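Local coordinates for Abbfa_003403 (Acinetobacter baumannii, PDB 4ZXH), which probably assembles a peptide product as a nonribosomal peptide synthetase, combining condensation, adenylation, phosphopantetheine-bearing carrier and thioesterase domains in a single chain, at residues P69-A77 and D120-R128; S15-Q23 and V181-S189. One frame throughout, in Å; residues are numbered along the deposited sequence.

Contact 1: P69-A77 and D120-R128; sequences PLLRVSMPA and DLTQPPLWR
The indole of Trp127 is sandwiched between Leu71, whose CD2 lies over one face, and Pro125, two residues earlier, whose CB lies over the opposite face, toward the rim. Leu71 CD2 sits 4.0 Å from the centroid of the Trp127 five-membered ring, 19° off the normal, a CH-pi contact offset toward the rim. At the ring edge and in its plane, Trp127 NE1 donates to Leu71 O over 2.8 Å. The bond is nearly straight at 170° and uses a carbonyl lone pair, so the indole is fixed in rotation as well as packed. With chi1 at 51°, CG lies between the backbone N and carbonyl carbon, which turns the ring back toward residues 69-71. Tryptophan suits this place because it pairs a broad apolar surface with one N-H for a buried carbonyl.

Farther along, Met75 N donates to Leu121 O at 2.7 Å. Met75 CE meets Leu126 CD1 at 3.9 Å, the flexible thioether chain crossing the leucine branch at a slant. One residue before Met75, Ser74 CB packs on Pro124 CD at 3.5 Å, while Ser74 OG is hydrogen-bonded to NE1 of Trp87, on strand 81-87. Thr122 sets its CB against Pro76 CA; its N and OG1 both reach Asp120 OD1 from the same face of the carboxylate, holding backbone and hydroxyl to one oxygen.

The Asx turn at Asp120, within a type I beta turn to Gln123, and the cis peptide before Pro125 shape the connection into strand 127-135. This joins two sheets of the condensation domain beside the bound phospholipid, which Trp127 touches.

Contact 2: S15-Q23 and V181-S189; sequences SRHAISSEQ and VQYADKQQS
Strand 15-18 and helix 181-187 run at 55° to each other, their axes approaching to 7.3 Å, and Ser20 and Ala184 come closest in backbone, 4.6 Å between CA atoms. Ala184 suits this spot, its small CB resting 3.5 Å from Ala18 O. One carboxylate grips the strand twice: Asp185 OD2 accepts from His17 ND1 on its syn side, somewhat out of the carboxylate plane (3.1 Å), and OD1 takes Ala18 N almost end-on. Val181 CG1 lies over a face of the His17 imidazole, 3.4 Å from its centroid, while His17 NE2 shares a hydrogen bond with Ser15 OG. Apolar cover on the face and polar partners at both nitrogens thus hold the ring.

Gln187 reaches out with CG anti to its backbone N (chi1 -163°) and an extended chain, bringing OE1 to Ser21 N at 3.1 Å. Nearby, Tyr183 OH donates to Glu22 OE2 over 2.8 Å; this oxygen lies at the ring edge, near its plane, although the carboxylate is turned 51° from the ring.

Ser20, the N-cap, and Gln23 form a capping box, and helix 179-187 thus packs on strand 13-18 and the capped start of helix 21-32 in the condensation domain.

How the contacts relate
The two contacts lie about 15 Å apart, centre to centre, within the condensation domain. Contact 1 is nested in the loop that contact 2 closes: 15-23 comes first, then 69-77 and 120-128, and finally 181-189. Both reach one antiparallel three-stranded sheet, in which 13-18 and 73-78 are the outer strands and 81-87 runs between them. Contact 2 lays helix 179-187 against one outer strand; contact 1 ties the other to the segment entering the six-stranded sheet. They meet where Met75 packs on Gln23 of helix 21-32. The contacts tie chain-distant parts of the domain to the small sheet, with phospholipid beside contact 1 and a bound phosphopantetheine about 9 Å from the Glu22 side chain.

Contact 1: P69-A77 and D120-R128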
loop_
_atom_site.group_PDB
_atom_site.type_symbol
_atom_site.label_atom_id
_atom_site.label_comp_id
_atom_site.label_asym_id
_atom_site.label_seq_id
_atom_site.Cartn_x
_atom_site.Cartn_y
_atom_site.Cartn_z
ATOM N N PRO A 69 -24.855 32.174 14.440
ATOM C CA PRO A 69 -23.667 31.884 15.254
ATOM C C PRO A 69 -22.763 30.801 14.660
ATOM O O PRO A 69 -21.564 30.819 14.914
ATOM C CB PRO A 69 -24.263 31.423 16.578
ATOM C CG PRO A 69 -25.585 32.132 16.646
ATOM C CD PRO A 69 -26.094 32.138 15.239
ATOM N N LEU A 70 -23.323 29.890 13.872
ATOM C CA LEU A 70 -22.535 28.847 13.224
ATOM C C LEU A 70 -21.371 29.445 12.459
ATOM O O LEU A 70 -20.268 28.917 12.488
ATOM C CB LEU A 70 -23.407 28.015 12.281
ATOM C CG LEU A 70 -22.767 26.795 11.609
ATOM C CD1 LEU A 70 -22.261 25.810 12.627
ATOM C CD2 LEU A 70 -23.788 26.105 10.764
ATOM N N LEU A 71 -21.621 30.573 11.804
ATOM C CA LEU A 71 -20.617 31.238 10.993
ATOM C C LEU A 71 -19.436 31.791 11.795
ATOM O O LEU A 71 -18.457 32.242 11.209
ATOM C CB LEU A 71 -21.273 32.363 10.193
ATOM C CG LEU A 71 -22.183 31.913 9.041
ATOM C CD1 LEU A 71 -22.754 33.086 8.290
ATOM C CD2 LEU A 71 -21.415 31.018 8.077
ATOM N N ARG A 72 -19.525 31.757 13.122
ATOM C CA ARG A 72 -18.458 32.247 13.992
ATOM C C ARG A 72 -17.799 31.095 14.780
ATOM O O ARG A 72 -17.247 31.289 15.864
ATOM C CB ARG A 72 -19.008 33.326 14.947
ATOM C CG ARG A 72 -19.698 34.513 14.228
ATOM C CD ARG A 72 -20.169 35.670 15.141
ATOM N NE ARG A 72 -21.010 35.257 16.273
ATOM C CZ ARG A 72 -22.339 35.224 16.260
ATOM N NH1 ARG A 72 -23.008 35.587 15.175
ATOM N NH2 ARG A 72 -23.006 34.839 17.339
ATOM N N VAL A 73 -17.845 29.892 14.216
ATOM C CA VAL A 73 -17.332 28.689 14.877
ATOM C C VAL A 73 -15.886 28.330 14.484
ATOM O O VAL A 73 -15.473 28.546 13.350
ATOM C CB VAL A 73 -18.274 27.496 14.568
ATOM C CG1 VAL A 73 -17.581 26.154 14.724
ATOM C CG2 VAL A 73 -19.514 27.568 15.434
ATOM N N SER A 74 -15.121 27.813 15.443
ATOM C CA SER A 74 -13.854 27.127 15.174
ATOM C C SER A 74 -13.903 25.766 15.878
ATOM O O SER A 74 -14.755 25.558 16.747
ATOM C CB SER A 74 -12.645 27.961 15.636
ATOM O OG SER A 74 -12.373 27.847 17.027
ATOM N N MET A 75 -13.026 24.834 15.498
ATOM C CA MET A 75 -13.089 23.464 16.026
ATOM C C MET A 75 -11.733 22.982 16.524
ATOM O O MET A 75 -11.085 22.154 15.896
ATOM C CB MET A 75 -13.631 22.490 14.962
ATOM C CG MET A 75 -15.049 22.808 14.477
ATOM S SD MET A 75 -15.628 21.778 13.105
ATOM C CE MET A 75 -17.025 22.716 12.548
ATOM N N PRO A 76 -11.309 23.484 17.679
ATOM C CA PRO A 76 -9.991 23.159 18.221
ATOM C C PRO A 76 -10.004 21.827 18.951
ATOM O O PRO A 76 -11.085 21.338 19.314
ATOM C CB PRO A 76 -9.738 24.297 19.194
ATOM C CG PRO A 76 -11.116 24.580 19.735
ATOM C CD PRO A 76 -12.083 24.333 18.600
ATOM N N ALA A 77 -8.822 21.264 19.193
ATOM C CA ALA A 77 -8.736 19.997 19.898
ATOM C C ALA A 77 -7.975 20.150 21.197
ATOM O O ALA A 77 -7.016 20.915 21.270
ATOM C CB ALA A 77 -8.086 18.956 19.022
ATOM N N ASP A 120 -7.626 25.455 8.202
ATOM C CA ASP A 120 -7.261 24.970 9.524
ATOM C C ASP A 120 -8.511 25.051 10.390
ATOM O O ASP A 120 -8.948 26.143 10.771
ATOM C CB ASP A 120 -6.131 25.811 10.110
ATOM C CG ASP A 120 -5.629 25.290 11.458
ATOM O OD1 ASP A 120 -6.326 24.487 12.134
ATOM O OD2 ASP A 120 -4.504 25.692 11.833
ATOM N N LEU A 121 -9.101 23.907 10.698
ATOM C CA LEU A 121 -10.410 23.927 11.325
ATOM C C LEU A 121 -10.352 24.457 12.754
ATOM O O LEU A 121 -11.381 24.736 13.355
ATOM C CB LEU A 121 -11.032 22.530 11.298
ATOM C CG LEU A 121 -11.281 21.955 9.902
ATOM C CD1 LEU A 121 -11.960 20.608 9.992
ATOM C CD2 LEU A 121 -12.090 22.916 9.057
ATOM N N THR A 122 -9.154 24.614 13.298
ATOM C CA THR A 122 -9.021 25.098 14.673
ATOM C C THR A 122 -8.987 26.629 14.773
ATOM O O THR A 122 -9.067 27.201 15.870
ATOM C CB THR A 122 -7.765 24.539 15.322
ATOM O OG1 THR A 122 -6.633 25.289 14.883
ATOM C CG2 THR A 122 -7.578 23.096 14.910
ATOM N N GLN A 123 -8.890 27.283 13.623
ATOM C CA GLN A 123 -8.780 28.731 13.552
ATOM C C GLN A 123 -9.908 29.293 12.669
ATOM O O GLN A 123 -9.995 28.948 11.487
ATOM C CB GLN A 123 -7.396 29.120 12.996
ATOM C CG GLN A 123 -6.770 30.395 13.587
ATOM C CD GLN A 123 -6.637 30.365 15.112
ATOM O OE1 GLN A 123 -6.908 31.360 15.791
ATOM N NE2 GLN A 123 -6.194 29.228 15.650
ATOM N N PRO A 124 -10.776 30.155 13.238
ATOM C CA PRO A 124 -11.921 30.731 12.522
ATOM C C PRO A 124 -11.477 31.835 11.592
ATOM O O PRO A 124 -10.464 32.454 11.879
ATOM C CB PRO A 124 -12.785 31.293 13.644
ATOM C CG PRO A 124 -11.810 31.687 14.672
ATOM C CD PRO A 124 -10.666 30.707 14.598
ATOM N N PRO A 125 -12.234 32.103 10.517
ATOM C CA PRO A 125 -13.499 31.441 10.162
ATOM C C PRO A 125 -13.284 30.165 9.362
ATOM O O PRO A 125 -12.198 30.001 8.820
ATOM C CB PRO A 125 -14.219 32.501 9.320
ATOM C CG PRO A 125 -13.106 33.308 8.708
ATOM C CD PRO A 125 -11.942 33.262 9.650
ATOM N N LEU A 126 -14.282 29.281 9.291
ATOM C CA LEU A 126 -14.155 28.065 8.472
ATOM C C LEU A 126 -14.864 28.236 7.130
ATOM O O LEU A 126 -15.415 27.288 6.566
ATOM C CB LEU A 126 -14.706 26.842 9.187
ATOM C CG LEU A 126 -14.248 26.529 10.610
ATOM C CD1 LEU A 126 -14.409 25.075 10.877
ATOM C CD2 LEU A 126 -12.839 26.988 10.912
ATOM N N TRP A 127 -14.837 29.461 6.625
ATOM C CA TRP A 127 -15.402 29.772 5.329
ATOM C C TRP A 127 -14.673 30.985 4.763
ATOM O O TRP A 127 -14.049 31.738 5.513
ATOM C CB TRP A 127 -16.905 30.024 5.445
ATOM C CG TRP A 127 -17.259 31.010 6.508
ATOM C CD1 TRP A 127 -17.407 30.763 7.843
ATOM C CD2 TRP A 127 -17.536 32.400 6.325
ATOM N NE1 TRP A 127 -17.746 31.921 8.507
ATOM C CE2 TRP A 127 -17.840 32.941 7.593
ATOM C CE3 TRP A 127 -17.567 33.244 5.211
ATOM C CZ2 TRP A 127 -18.162 34.292 7.778
ATOM C CZ3 TRP A 127 -17.897 34.597 5.396
ATOM C CH2 TRP A 127 -18.180 35.102 6.665
ATOM N N ARG A 128 -14.720 31.142 3.439
ATOM C CA ARG A 128 -14.064 32.250 2.739
ATOM C C ARG A 128 -14.912 32.726 1.580
ATOM O O ARG A 128 -15.723 31.974 1.032
ATOM C CB ARG A 128 -12.719 31.842 2.180
ATOM C CG ARG A 128 -11.756 31.270 3.165
ATOM C CD ARG A 128 -10.406 31.192 2.507
ATOM N NE ARG A 128 -10.399 30.347 1.314
ATOM C CZ ARG A 128 -9.928 29.101 1.306
ATOM N NH1 ARG A 128 -9.451 28.574 2.428
ATOM N NH2 ARG A 128 -9.911 28.391 0.182
#

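Contact 2: S15-Q23 and V181-S189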
loop_
_atom_site.group_PDB
_atom_site.type_symbol
_atom_site.label_atom_id
_atom_site.label_comp_id
_atom_site.label_asym_id
_atom_site.label_seq_id
_atom_site.Cartn_x
_atom_site.Cartn_y
_atom_site.Cartn_z
ATOM N N SER A 15 -19.194 30.638 23.906
ATOM C CA SER A 15 -19.520 29.355 24.532
ATOM C C SER A 15 -18.763 28.167 23.910
ATOM O O SER A 15 -18.290 28.243 22.775
ATOM C CB SER A 15 -21.032 29.096 24.465
ATOM O OG SER A 15 -21.508 29.109 23.131
ATOM N N ARG A 16 -18.671 27.075 24.674
ATOM C CA ARG A 16 -17.982 25.845 24.258
ATOM C C ARG A 16 -18.943 24.674 24.087
ATOM O O ARG A 16 -19.739 24.396 24.970
ATOM C CB ARG A 16 -16.909 25.470 25.281
ATOM C CG ARG A 16 -15.893 26.579 25.532
ATOM C CD ARG A 16 -14.646 26.101 26.280
ATOM N NE ARG A 16 -13.590 27.105 26.159
ATOM C CZ ARG A 16 -12.553 26.999 25.336
ATOM N NH1 ARG A 16 -12.422 25.911 24.596
ATOM N NH2 ARG A 16 -11.638 27.969 25.268
ATOM N N HIS A 17 -18.865 23.974 22.961
ATOM C CA HIS A 17 -19.725 22.813 22.752
ATOM C C HIS A 17 -18.984 21.601 22.188
ATOM O O HIS A 17 -17.806 21.681 21.819
ATOM C CB HIS A 17 -20.870 23.193 21.827
ATOM C CG HIS A 17 -21.554 24.453 22.234
ATOM N ND1 HIS A 17 -22.488 24.497 23.247
ATOM C CD2 HIS A 17 -21.398 25.729 21.808
ATOM C CE1 HIS A 17 -22.900 25.743 23.406
ATOM N NE2 HIS A 17 -22.256 26.510 22.544
ATOM N N ALA A 18 -19.685 20.473 22.146
ATOM C CA ALA A 18 -19.168 19.280 21.510
ATOM C C ALA A 18 -19.361 19.375 20.001
ATOM O O ALA A 18 -20.165 20.179 19.533
ATOM C CB ALA A 18 -19.857 18.062 22.056
ATOM N N ILE A 19 -18.620 18.574 19.236
ATOM C CA ILE A 19 -18.953 18.397 17.825
ATOM C C ILE A 19 -19.840 17.166 17.740
ATOM O O ILE A 19 -19.900 16.367 18.683
ATOM C CB ILE A 19 -17.715 18.226 16.914
ATOM C CG1 ILE A 19 -16.925 16.980 17.291
ATOM C CG2 ILE A 19 -16.785 19.407 17.024
ATOM C CD1 ILE A 19 -15.895 16.587 16.230
ATOM N N SER A 20 -20.549 17.031 16.627
ATOM C CA SER A 20 -21.400 15.871 16.378
ATOM C C SER A 20 -20.587 14.739 15.790
ATOM O O SER A 20 -19.497 14.968 15.268
ATOM C CB SER A 20 -22.512 16.230 15.413
ATOM O OG SER A 20 -21.946 16.517 14.144
ATOM N N SER A 21 -21.121 13.527 15.828
ATOM C CA SER A 21 -20.460 12.409 15.147
ATOM C C SER A 21 -20.393 12.579 13.615
ATOM O O SER A 21 -19.471 12.059 12.965
ATOM C CB SER A 21 -21.155 11.100 15.496
ATOM O OG SER A 21 -20.904 10.751 16.853
ATOM N N GLU A 22 -21.347 13.316 13.045
ATOM C CA GLU A 22 -21.331 13.602 11.611
ATOM C C GLU A 22 -20.192 14.545 11.238
ATOM O O GLU A 22 -19.796 14.625 10.079
ATOM C CB GLU A 22 -22.652 14.213 11.168
ATOM C CG GLU A 22 -23.854 13.297 11.308
ATOM C CD GLU A 22 -24.473 13.371 12.686
ATOM O OE1 GLU A 22 -23.729 13.661 13.643
ATOM O OE2 GLU A 22 -25.705 13.197 12.804
ATOM N N GLN A 23 -19.682 15.267 12.229
ATOM C CA GLN A 23 -18.590 16.204 12.020
ATOM C C GLN A 23 -17.217 15.558 12.247
ATOM O O GLN A 23 -16.219 15.944 11.639
ATOM C CB GLN A 23 -18.753 17.393 12.963
ATOM C CG GLN A 23 -19.648 18.514 12.457
ATOM C CD GLN A 23 -19.854 19.567 13.524
ATOM O OE1 GLN A 23 -20.221 19.257 14.655
ATOM N NE2 GLN A 23 -19.568 20.812 13.185
ATOM N N VAL A 181 -25.775 23.206 17.793
ATOM C CA VAL A 181 -25.150 23.037 19.081
ATOM C C VAL A 181 -25.983 22.158 20.013
ATOM O O VAL A 181 -25.443 21.255 20.651
ATOM C CB VAL A 181 -24.888 24.416 19.711
ATOM C CG1 VAL A 181 -25.059 24.380 21.217
ATOM C CG2 VAL A 181 -23.487 24.891 19.315
ATOM N N GLN A 182 -27.286 22.411 20.092
ATOM C CA GLN A 182 -28.144 21.589 20.934
ATOM C C GLN A 182 -28.089 20.143 20.446
ATOM O O GLN A 182 -27.920 19.219 21.238
ATOM C CB GLN A 182 -29.582 22.107 20.939
ATOM C CG GLN A 182 -30.429 21.503 22.054
ATOM C CD GLN A 182 -31.810 22.134 22.167
ATOM O OE1 GLN A 182 -32.149 23.062 21.427
ATOM N NE2 GLN A 182 -32.611 21.638 23.111
ATOM N N TYR A 183 -28.201 19.963 19.134
ATOM C CA TYR A 183 -28.094 18.649 18.515
ATOM C C TYR A 183 -26.821 17.916 18.940
ATOM O O TYR A 183 -26.879 16.781 19.418
ATOM C CB TYR A 183 -28.132 18.783 16.997
ATOM C CG TYR A 183 -28.097 17.468 16.245
ATOM C CD1 TYR A 183 -29.265 16.744 16.022
ATOM C CD2 TYR A 183 -26.901 16.955 15.740
ATOM C CE1 TYR A 183 -29.250 15.538 15.332
ATOM C CE2 TYR A 183 -26.874 15.749 15.041
ATOM C CZ TYR A 183 -28.062 15.044 14.843
ATOM O OH TYR A 183 -28.072 13.847 14.152
ATOM N N ALA A 184 -25.673 18.568 18.769
ATOM C CA ALA A 184 -24.394 17.961 19.120
ATOM C C ALA A 184 -24.309 17.653 20.616
ATOM O O ALA A 184 -23.868 16.572 21.012
ATOM C CB ALA A 184 -23.246 18.859 18.703
ATOM N N ASP A 185 -24.748 18.590 21.444
ATOM C CA ASP A 185 -24.627 18.425 22.884
ATOM C C ASP A 185 -25.542 17.310 23.417
ATOM O O ASP A 185 -25.148 16.551 24.306
ATOM C CB ASP A 185 -24.901 19.754 23.589
ATOM C CG ASP A 185 -23.693 20.701 23.545
ATOM O OD1 ASP A 185 -22.621 20.287 23.043
ATOM O OD2 ASP A 185 -23.807 21.853 24.027
ATOM N N LYS A 186 -26.745 17.185 22.867
ATOM C CA LYS A 186 -27.629 16.092 23.269
ATOM C C LYS A 186 -27.038 14.736 22.856
ATOM O O LYS A 186 -27.195 13.734 23.557
ATOM C CB LYS A 186 -29.032 16.278 22.674
ATOM C CG LYS A 186 -29.856 17.387 23.357
ATOM C CD LYS A 186 -31.179 17.668 22.644
ATOM N N GLN A 187 -26.344 14.719 21.726
ATOM C CA GLN A 187 -25.794 13.491 21.161
ATOM C C GLN A 187 -24.676 12.947 22.051
ATOM O O GLN A 187 -24.405 11.748 22.071
ATOM C CB GLN A 187 -25.274 13.766 19.749
ATOM C CG GLN A 187 -25.053 12.555 18.885
ATOM C CD GLN A 187 -24.225 12.889 17.653
ATOM O OE1 GLN A 187 -23.690 13.984 17.548
ATOM N NE2 GLN A 187 -24.126 11.951 16.717
ATOM N N GLN A 188 -24.046 13.860 22.789
ATOM C CA GLN A 188 -22.910 13.587 23.662
ATOM C C GLN A 188 -23.383 12.904 24.952
ATOM O O GLN A 188 -22.599 12.264 25.652
ATOM C CB GLN A 188 -22.180 14.903 23.966
ATOM C CG GLN A 188 -20.819 14.801 24.642
ATOM C CD GLN A 188 -19.810 14.020 23.818
ATOM O OE1 GLN A 188 -19.007 13.259 24.365
ATOM N NE2 GLN A 188 -19.856 14.190 22.492
ATOM N N SER A 189 -24.674 13.023 25.251
ATOM C CA SER A 189 -25.275 12.345 26.401
ATOM C C SER A 189 -25.616 10.898 26.063
ATOM O O SER A 189 -25.585 10.016 26.924
ATOM C CB SER A 189 -26.541 13.072 26.854
ATOM O OG SER A 189 -26.344 14.472 26.861
#